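Local structure of hypothetical protein AQ_1575 (Aquifex aeolicus, 1LFP) at residues Leu77-Gly89 against Val99-Val113. The protein probably binds DNA and regulates transcription, as a member of the TACO1 family. Sequence-based numbering, arbitrary orientation.
Sequences LEGEQFEEVIYEG and VLATTDNRNRTTSEV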
loop_
_atom_site.group_PDB
_atom_site.type_symbol
_atom_site.label_atom_id
_atom_site.label_comp_id
_atom_site.label_asym_id
_atom_site.label_seq_id
_atom_site.Cartn_x
_atom_site.Cartn_y
_atom_site.Cartn_z
ATOM N N LEU A 77 -3.324 24.742 -2.650
ATOM C CA LEU A 77 -4.322 25.694 -3.086
ATOM C C LEU A 77 -3.769 26.425 -4.303
ATOM O O LEU A 77 -3.113 27.461 -4.177
ATOM C CB LEU A 77 -4.621 26.678 -1.955
ATOM C CG LEU A 77 -4.951 25.986 -0.632
ATOM C CD1 LEU A 77 -4.772 26.962 0.504
ATOM C CD2 LEU A 77 -6.372 25.424 -0.668
ATOM N N GLU A 78 -4.030 25.857 -5.479
ATOM C CA GLU A 78 -3.581 26.408 -6.754
ATOM C C GLU A 78 -2.117 26.057 -7.034
ATOM O O GLU A 78 -1.219 26.413 -6.268
ATOM C CB GLU A 78 -3.773 27.929 -6.774
ATOM C CG GLU A 78 -5.072 28.405 -6.127
ATOM C CD GLU A 78 -6.287 27.642 -6.610
ATOM O OE1 GLU A 78 -6.549 27.652 -7.829
ATOM O OE2 GLU A 78 -6.984 27.031 -5.775
ATOM N N GLY A 79 -1.896 25.347 -8.137
ATOM C CA GLY A 79 -0.554 24.951 -8.523
ATOM C C GLY A 79 -0.123 23.589 -8.002
ATOM O O GLY A 79 1.009 23.438 -7.542
ATOM N N GLU A 80 -1.015 22.599 -8.078
ATOM C CA GLU A 80 -0.724 21.238 -7.610
ATOM C C GLU A 80 -1.952 20.335 -7.737
ATOM O O GLU A 80 -2.123 19.639 -8.737
ATOM C CB GLU A 80 -0.258 21.279 -6.155
ATOM C CG GLU A 80 -0.208 19.935 -5.468
ATOM C CD GLU A 80 0.263 20.054 -4.041
ATOM O OE1 GLU A 80 1.492 20.138 -3.828
ATOM O OE2 GLU A 80 -0.601 20.079 -3.137
ATOM N N GLN A 81 -2.790 20.333 -6.708
ATOM C CA GLN A 81 -4.014 19.548 -6.717
ATOM C C GLN A 81 -3.859 18.037 -6.588
ATOM O O GLN A 81 -4.416 17.307 -7.400
ATOM C CB GLN A 81 -4.791 19.809 -8.006
ATOM C CG GLN A 81 -4.935 21.254 -8.410
ATOM C CD GLN A 81 -5.434 21.382 -9.833
ATOM O OE1 GLN A 81 -6.426 20.756 -10.210
ATOM N NE2 GLN A 81 -4.752 22.191 -10.633
ATOM N N PHE A 82 -3.112 17.550 -5.604
ATOM C CA PHE A 82 -2.998 16.099 -5.447
ATOM C C PHE A 82 -4.135 15.595 -4.557
ATOM O O PHE A 82 -4.328 16.098 -3.444
ATOM C CB PHE A 82 -1.662 15.708 -4.802
ATOM C CG PHE A 82 -0.549 15.506 -5.776
ATOM C CD1 PHE A 82 -0.603 14.481 -6.713
ATOM C CD2 PHE A 82 0.547 16.359 -5.780
ATOM C CE1 PHE A 82 0.407 14.306 -7.646
ATOM C CE2 PHE A 82 1.563 16.199 -6.706
ATOM C CZ PHE A 82 1.496 15.165 -7.648
ATOM N N GLU A 83 -4.897 14.610 -5.045
ATOM C CA GLU A 83 -5.978 14.037 -4.237
ATOM C C GLU A 83 -5.927 12.509 -4.335
ATOM O O GLU A 83 -5.364 11.971 -5.287
ATOM C CB GLU A 83 -7.352 14.501 -4.719
ATOM C CG GLU A 83 -8.430 14.597 -3.618
ATOM C CD GLU A 83 -8.431 13.432 -2.618
ATOM O OE1 GLU A 83 -7.610 13.440 -1.665
ATOM O OE2 GLU A 83 -9.258 12.505 -2.791
ATOM N N GLU A 84 -6.517 11.842 -3.353
ATOM C CA GLU A 84 -6.574 10.367 -3.307
ATOM C C GLU A 84 -7.842 9.896 -3.998
ATOM O O GLU A 84 -8.922 10.413 -3.714
ATOM C CB GLU A 84 -6.578 9.851 -1.868
ATOM C CG GLU A 84 -5.423 10.316 -1.004
ATOM C CD GLU A 84 -5.348 9.601 0.335
ATOM O OE1 GLU A 84 -4.460 8.739 0.495
ATOM O OE2 GLU A 84 -6.164 9.892 1.239
ATOM N N VAL A 85 -7.714 8.943 -4.915
ATOM C CA VAL A 85 -8.874 8.417 -5.626
ATOM C C VAL A 85 -8.823 6.899 -5.481
ATOM O O VAL A 85 -7.750 6.333 -5.457
ATOM C CB VAL A 85 -8.845 8.813 -7.134
ATOM C CG1 VAL A 85 -7.520 8.471 -7.748
ATOM C CG2 VAL A 85 -9.963 8.109 -7.896
ATOM N N ILE A 86 -9.982 6.276 -5.343
ATOM C CA ILE A 86 -10.037 4.834 -5.231
ATOM C C ILE A 86 -10.648 4.280 -6.474
ATOM O O ILE A 86 -11.766 4.654 -6.846
ATOM C CB ILE A 86 -10.875 4.408 -4.028
ATOM C CG1 ILE A 86 -10.220 4.979 -2.773
ATOM C CG2 ILE A 86 -10.995 2.887 -3.985
ATOM C CD1 ILE A 86 -8.750 4.720 -2.768
ATOM N N TYR A 87 -9.918 3.402 -7.159
ATOM C CA TYR A 87 -10.458 2.775 -8.350
ATOM C C TYR A 87 -10.855 1.364 -7.978
ATOM O O TYR A 87 -10.297 0.775 -7.048
ATOM C CB TYR A 87 -9.434 2.738 -9.486
ATOM C CG TYR A 87 -9.137 4.101 -10.018
ATOM C CD1 TYR A 87 -10.030 4.752 -10.882
ATOM C CD2 TYR A 87 -7.990 4.766 -9.628
ATOM C CE1 TYR A 87 -9.764 6.025 -11.324
ATOM C CE2 TYR A 87 -7.712 6.046 -10.064
ATOM C CZ TYR A 87 -8.607 6.669 -10.911
ATOM O OH TYR A 87 -8.295 7.958 -11.300
ATOM N N GLU A 88 -11.875 0.867 -8.654
ATOM C CA GLU A 88 -12.391 -0.469 -8.353
ATOM C C GLU A 88 -12.678 -1.173 -9.678
ATOM O O GLU A 88 -13.240 -0.573 -10.591
ATOM C CB GLU A 88 -13.710 -0.329 -7.573
ATOM C CG GLU A 88 -13.531 0.276 -6.210
ATOM C CD GLU A 88 -14.850 0.494 -5.474
ATOM O OE1 GLU A 88 -15.669 -0.452 -5.335
ATOM O OE2 GLU A 88 -15.069 1.632 -5.006
ATOM N N GLY A 89 -12.274 -2.443 -9.797
ATOM C CA GLY A 89 -12.533 -3.164 -11.018
ATOM C C GLY A 89 -12.257 -4.643 -10.840
ATOM O O GLY A 89 -11.985 -5.150 -9.708
ATOM N N VAL A 99 -7.707 -0.006 -6.194
ATOM C CA VAL A 99 -6.466 0.675 -6.504
ATOM C C VAL A 99 -6.533 1.990 -5.786
ATOM O O VAL A 99 -7.509 2.686 -5.958
ATOM C CB VAL A 99 -6.353 0.949 -8.011
ATOM C CG1 VAL A 99 -5.094 1.794 -8.308
ATOM C CG2 VAL A 99 -6.319 -0.404 -8.760
ATOM N N LEU A 100 -5.535 2.289 -4.961
ATOM C CA LEU A 100 -5.501 3.539 -4.216
ATOM C C LEU A 100 -4.486 4.415 -4.958
ATOM O O LEU A 100 -3.316 4.066 -5.086
ATOM C CB LEU A 100 -5.082 3.240 -2.773
ATOM C CG LEU A 100 -6.160 2.822 -1.758
ATOM C CD1 LEU A 100 -7.141 1.779 -2.315
ATOM C CD2 LEU A 100 -5.468 2.391 -0.474
ATOM N N ALA A 101 -4.962 5.526 -5.515
ATOM C CA ALA A 101 -4.090 6.398 -6.277
ATOM C C ALA A 101 -4.066 7.809 -5.689
ATOM O O ALA A 101 -4.963 8.197 -4.945
ATOM C CB ALA A 101 -4.558 6.427 -7.722
ATOM N N THR A 102 -2.981 8.540 -5.958
ATOM C CA THR A 102 -2.845 9.928 -5.493
ATOM C C THR A 102 -2.403 10.600 -6.773
ATOM O O THR A 102 -1.277 10.374 -7.233
ATOM C CB THR A 102 -1.766 10.087 -4.388
ATOM O OG1 THR A 102 -2.125 9.315 -3.232
ATOM C CG2 THR A 102 -1.657 11.563 -3.975
ATOM N N THR A 103 -3.282 11.422 -7.347
ATOM C CA THR A 103 -3.032 12.033 -8.640
ATOM C C THR A 103 -3.434 13.495 -8.699
ATOM O O THR A 103 -4.262 13.957 -7.907
ATOM C CB THR A 103 -3.775 11.221 -9.772
ATOM O OG1 THR A 103 -3.530 11.810 -11.054
ATOM C CG2 THR A 103 -5.283 11.179 -9.521
ATOM N N ASP A 104 -2.822 14.224 -9.625
ATOM C CA ASP A 104 -3.131 15.642 -9.793
ATOM C C ASP A 104 -4.006 15.839 -11.024
ATOM O O ASP A 104 -4.292 16.969 -11.414
ATOM C CB ASP A 104 -1.844 16.462 -9.959
ATOM C CG ASP A 104 -1.165 16.225 -11.302
ATOM O OD1 ASP A 104 -0.368 17.090 -11.736
ATOM O OD2 ASP A 104 -1.418 15.174 -11.930
ATOM N N ASN A 105 -4.412 14.730 -11.643
ATOM C CA ASN A 105 -5.253 14.769 -12.827
ATOM C C ASN A 105 -6.037 13.462 -12.929
ATOM O O ASN A 105 -5.652 12.545 -13.650
ATOM C CB ASN A 105 -4.392 14.946 -14.078
ATOM C CG ASN A 105 -5.196 15.373 -15.276
ATOM O OD1 ASN A 105 -6.231 14.783 -15.603
ATOM N ND2 ASN A 105 -4.726 16.413 -15.944
ATOM N N ARG A 106 -7.131 13.382 -12.186
ATOM C CA ARG A 106 -7.992 12.208 -12.176
ATOM C C ARG A 106 -8.362 11.610 -13.532
ATOM O O ARG A 106 -8.304 10.393 -13.714
ATOM C CB ARG A 106 -9.275 12.532 -11.405
ATOM C CG ARG A 106 -9.216 12.189 -9.932
ATOM C CD ARG A 106 -10.349 12.844 -9.160
ATOM N NE ARG A 106 -9.999 14.195 -8.737
ATOM C CZ ARG A 106 -9.085 14.480 -7.813
ATOM N NH1 ARG A 106 -8.426 13.508 -7.201
ATOM N NH2 ARG A 106 -8.810 15.746 -7.519
ATOM N N ASN A 107 -8.763 12.448 -14.486
ATOM C CA ASN A 107 -9.146 11.953 -15.812
ATOM C C ASN A 107 -7.989 11.194 -16.461
ATOM O O ASN A 107 -8.178 10.142 -17.085
ATOM C CB ASN A 107 -9.579 13.133 -16.695
ATOM C CG ASN A 107 -9.970 12.715 -18.101
ATOM O OD1 ASN A 107 -10.798 11.818 -18.304
ATOM N ND2 ASN A 107 -9.379 13.382 -19.092
ATOM N N ARG A 108 -6.791 11.736 -16.290
ATOM C CA ARG A 108 -5.580 11.161 -16.851
ATOM C C ARG A 108 -5.328 9.788 -16.233
ATOM O O ARG A 108 -5.184 8.790 -16.942
ATOM C CB ARG A 108 -4.400 12.092 -16.564
ATOM C CG ARG A 108 -3.406 12.167 -17.697
ATOM C CD ARG A 108 -2.014 11.752 -17.272
ATOM N NE ARG A 108 -1.506 12.473 -16.109
ATOM C CZ ARG A 108 -1.743 12.123 -14.848
ATOM N NH1 ARG A 108 -2.490 11.070 -14.590
ATOM N NH2 ARG A 108 -1.213 12.800 -13.841
ATOM N N THR A 109 -5.293 9.769 -14.912
ATOM C CA THR A 109 -5.079 8.530 -14.172
ATOM C C THR A 109 -6.146 7.482 -14.486
ATOM O O THR A 109 -5.840 6.301 -14.682
ATOM C CB THR A 109 -5.071 8.794 -12.685
ATOM O OG1 THR A 109 -4.093 9.794 -12.396
ATOM C CG2 THR A 109 -4.686 7.539 -11.912
ATOM N N THR A 110 -7.400 7.903 -14.562
ATOM C CA THR A 110 -8.464 6.956 -14.857
ATOM C C THR A 110 -8.238 6.260 -16.175
ATOM O O THR A 110 -8.412 5.039 -16.307
ATOM C CB THR A 110 -9.845 7.655 -14.874
ATOM O OG1 THR A 110 -10.096 8.189 -13.574
ATOM C CG2 THR A 110 -10.949 6.664 -15.234
ATOM N N SER A 111 -7.822 7.029 -17.169
ATOM C CA SER A 111 -7.564 6.431 -18.459
ATOM C C SER A 111 -6.349 5.487 -18.401
ATOM O O SER A 111 -6.359 4.409 -18.975
ATOM C CB SER A 111 -7.384 7.529 -19.499
ATOM O OG SER A 111 -7.021 6.997 -20.758
ATOM N N GLU A 112 -5.310 5.869 -17.682
ATOM C CA GLU A 112 -4.146 4.988 -17.595
ATOM C C GLU A 112 -4.564 3.674 -16.937
ATOM O O GLU A 112 -4.163 2.574 -17.361
ATOM C CB GLU A 112 -3.057 5.633 -16.733
ATOM C CG GLU A 112 -2.689 7.065 -17.108
ATOM C CD GLU A 112 -1.776 7.725 -16.078
ATOM O OE1 GLU A 112 -0.765 7.117 -15.699
ATOM O OE2 GLU A 112 -2.062 8.865 -15.654
ATOM N N VAL A 113 -5.391 3.784 -15.910
ATOM C CA VAL A 113 -5.810 2.596 -15.163
ATOM C C VAL A 113 -6.743 1.742 -15.992
ATOM O O VAL A 113 -6.581 0.511 -16.053
ATOM C CB VAL A 113 -6.439 2.993 -13.827
ATOM C CG1 VAL A 113 -7.103 1.789 -13.193
ATOM C CG2 VAL A 113 -5.362 3.534 -12.893
HETATM O O HOH W 1 -7.177 18.292 -12.088
#
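Glu83, Val85 and Tyr87 pair antiparallel with Thr103, Ala101 and Val99 through six backbone hydrogen bonds, two per pair; Tyr87 N to Val99 O measures 2.8 Å and Glu83 N to Thr103 O 3.0 Å. Between them sit the non-hydrogen-bonded pairs Glu84-Thr102 and Ile86-Leu100. On the face bearing Ile86, its CD1 presses tightly on Leu100 CG, 3.4 Å away, the two side chains running alongside each other; Glu84 reaches past Thr102 to a salt bridge with Arg48. The other face, bearing Tyr87, receives helix 106-119. Val85 CG1 meets Ala101 CB at 3.6 Å, and the same methyl of Ala101 lies at the edge of the Tyr87 ring. With CG anti to its carbonyl carbon (chi1 -69°), the phenol end of Tyr87 is carried to the helix, where OH donates to Thr110 OG1 (2.9 Å); that hydroxyl in turn donates to Arg106 O, which also accepts from Thr110 N. A phenylalanine in place of Tyr87 would probably keep the ring packing but leave Thr110 OG1 without its donor from the strand. Just before strand 83-91 and just after strand 95-103, Asp104 CB sits over one face of the Phe82 ring, 4.2 Å from its centroid. Thr103 OG1 accepts from Asn105 N, an ST turn, and Asn105 OD1 N-caps the helix at Arg108 N. Strands 83-91 and 95-103 form a beta hairpin, leading through Asp104-Asn105 into a helix packed on one face.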